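Local coordinates for phenolpthiocerol synthesis type-I polyketide synthase ppsA (Mycobacterium bovis, PDB 7AKC), which is a polyketide synthase whose acyltransferase domain, the part in this structure, probably loads malonyl-type extender units for synthesis of the phthiocerol and phenolphthiocerol lipid core, at residues V26-G31 with F288-A293. Numbering follows the deposited sequence.
Sequences VYSGRG and FIEISA
Val26 and Glu290 sit abreast on strands 23-27 and 287-290, adjacent strands of the parallel sheet in the larger, α/β-hydrolase-like subdomain of the acyltransferase domain. Two nearly straight backbone bonds join the strands here: Val26 N donates to Ile289 O at 2.8 Å, and Ile291 N donates to Val26 O at 2.9 Å. Val26 O also receives a CA-H...O contact from Glu290 CA. Val26 and Glu290 project from the same face of the sheet, where helix 298-308 packs. There Val26 CG2 meets the edge of the Phe288 ring near its plane, with CD2 4.2 Å away, and Ile301 touches both Val26 and Phe288.

On the face covered by helix 79-100, Ile291 lies alongside Tyr27, both side chains pointing the same way. CB of Ile291 comes within 3.6 Å of Tyr27 CE1, while Ile291 CG1, set beside its own backbone N (chi1 -46°), runs on toward Tyr27 CZ and CE1. The phenol OH is hydrogen-bonded to Thr95, the Tyr27 side chain touches the probable nucleophile elbow, Gly110 to Gly114, and Ile291 also packs on Leu94 and Trp98 of the helix.

Past the bridge the chains spread apart, and a water bridges the gap, accepting from Ser28 N at 2.9 Å and lying unusually close, 2.5 Å, to Ile291 O. The extended Glu290 side chain ends in a carboxylate whose OE1 accepts from Leu297 N and OE2 from Leu296 N. Ser292 OG adds a third bond, the second on OE2, donating to Glu290 OE2 at 2.8 Å from above the carboxylate plane, 40° out of it.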
loop_
_atom_site.group_PDB
_atom_site.type_symbol
_atom_site.label_atom_id
_atom_site.label_comp_id
_atom_site.label_asym_id
_atom_site.label_seq_id
_atom_site.Cartn_x
_atom_site.Cartn_y
_atom_site.Cartn_z
ATOM N N VAL A 26 7.508 5.394 4.813
ATOM C CA VAL A 26 6.342 4.635 4.402
ATOM C C VAL A 26 5.621 5.360 3.264
ATOM O O VAL A 26 5.295 6.532 3.403
ATOM C CB VAL A 26 5.399 4.342 5.586
ATOM C CG1 VAL A 26 4.199 3.525 5.112
ATOM C CG2 VAL A 26 6.139 3.608 6.727
ATOM N N TYR A 27 5.395 4.659 2.143
ATOM C CA TYR A 27 4.757 5.229 0.966
ATOM C C TYR A 27 3.375 4.655 0.813
ATOM O O TYR A 27 3.246 3.458 0.575
ATOM C CB TYR A 27 5.613 4.953 -0.276
ATOM C CG TYR A 27 6.943 5.657 -0.158
ATOM C CD1 TYR A 27 7.092 6.972 -0.576
ATOM C CD2 TYR A 27 8.017 5.052 0.486
ATOM C CE1 TYR A 27 8.301 7.646 -0.422
ATOM C CE2 TYR A 27 9.210 5.741 0.714
ATOM C CZ TYR A 27 9.356 7.032 0.237
ATOM O OH TYR A 27 10.537 7.699 0.412
ATOM N N SER A 28 2.340 5.490 0.960
ATOM C CA SER A 28 0.970 4.987 0.863
ATOM C C SER A 28 0.572 4.777 -0.608
ATOM O O SER A 28 1.171 5.394 -1.498
ATOM C CB SER A 28 0.012 5.950 1.557
ATOM O OG SER A 28 -0.133 7.157 0.832
ATOM N N GLY A 29 -0.464 3.960 -0.838
ATOM C CA GLY A 29 -0.961 3.660 -2.176
ATOM C C GLY A 29 -1.818 4.737 -2.802
ATOM O O GLY A 29 -1.548 5.183 -3.922
ATOM N N ARG A 30 -2.868 5.156 -2.101
ATOM C CA ARG A 30 -3.739 6.216 -2.605
ATOM C C ARG A 30 -3.903 7.227 -1.489
ATOM O O ARG A 30 -4.923 7.240 -0.805
ATOM C CB ARG A 30 -5.102 5.662 -3.106
ATOM C CG ARG A 30 -5.806 6.524 -4.196
ATOM C CD ARG A 30 -6.303 7.835 -3.632
ATOM N NE ARG A 30 -7.201 8.594 -4.512
ATOM C CZ ARG A 30 -7.616 9.832 -4.253
ATOM N NH1 ARG A 30 -7.208 10.463 -3.154
ATOM N NH2 ARG A 30 -8.428 10.458 -5.097
ATOM N N GLY A 31 -2.884 8.043 -1.289
ATOM C CA GLY A 31 -2.944 9.091 -0.281
ATOM C C GLY A 31 -3.823 10.243 -0.735
ATOM O O GLY A 31 -4.335 10.250 -1.868
ATOM N N PHE A 288 8.847 5.901 12.156
ATOM C CA PHE A 288 8.174 5.630 10.902
ATOM C C PHE A 288 7.628 6.946 10.391
ATOM O O PHE A 288 6.943 7.652 11.128
ATOM C CB PHE A 288 7.034 4.619 11.111
ATOM C CG PHE A 288 7.560 3.234 11.423
ATOM C CD1 PHE A 288 8.022 2.917 12.692
ATOM C CD2 PHE A 288 7.556 2.238 10.463
ATOM C CE1 PHE A 288 8.562 1.665 12.964
ATOM C CE2 PHE A 288 8.041 0.962 10.757
ATOM C CZ PHE A 288 8.542 0.686 12.008
ATOM N N ILE A 289 8.002 7.311 9.170
ATOM C CA ILE A 289 7.592 8.553 8.567
ATOM C C ILE A 289 6.813 8.254 7.321
ATOM O O ILE A 289 7.361 7.694 6.386
ATOM C CB ILE A 289 8.802 9.472 8.268
ATOM C CG1 ILE A 289 9.705 9.631 9.511
ATOM C CG2 ILE A 289 8.323 10.824 7.727
ATOM C CD1 ILE A 289 10.989 10.499 9.289
ATOM N N GLU A 290 5.551 8.629 7.299
ATOM C CA GLU A 290 4.714 8.463 6.114
ATOM C C GLU A 290 5.070 9.620 5.184
ATOM O O GLU A 290 5.031 10.770 5.614
ATOM C CB GLU A 290 3.240 8.545 6.508
ATOM C CG GLU A 290 2.322 8.411 5.301
ATOM C CD GLU A 290 0.843 8.425 5.623
ATOM O OE1 GLU A 290 0.466 7.943 6.713
ATOM O OE2 GLU A 290 0.057 8.939 4.792
ATOM N N ILE A 291 5.470 9.331 3.941
ATOM C CA ILE A 291 5.855 10.367 2.983
ATOM C C ILE A 291 4.650 10.702 2.141
ATOM O O ILE A 291 4.449 10.107 1.077
ATOM C CB ILE A 291 7.078 9.938 2.130
ATOM C CG1 ILE A 291 8.202 9.327 3.017
ATOM C CG2 ILE A 291 7.604 11.107 1.313
ATOM C CD1 ILE A 291 8.709 10.261 4.116
ATOM N N SER A 292 3.798 11.599 2.643
ATOM C CA SER A 292 2.556 11.931 1.954
ATOM C C SER A 292 2.119 13.379 2.209
ATOM O O SER A 292 2.634 14.029 3.112
ATOM C CB SER A 292 1.449 11.002 2.435
ATOM O OG SER A 292 1.181 11.263 3.802
ATOM N N ALA A 293 1.105 13.839 1.473
ATOM C CA ALA A 293 0.543 15.178 1.640
ATOM C C ALA A 293 -0.409 15.269 2.860
ATOM O O ALA A 293 -0.779 16.373 3.234
ATOM C CB ALA A 293 -0.189 15.596 0.369
HETATM O O HOH W 1 2.746 8.347 0.578
#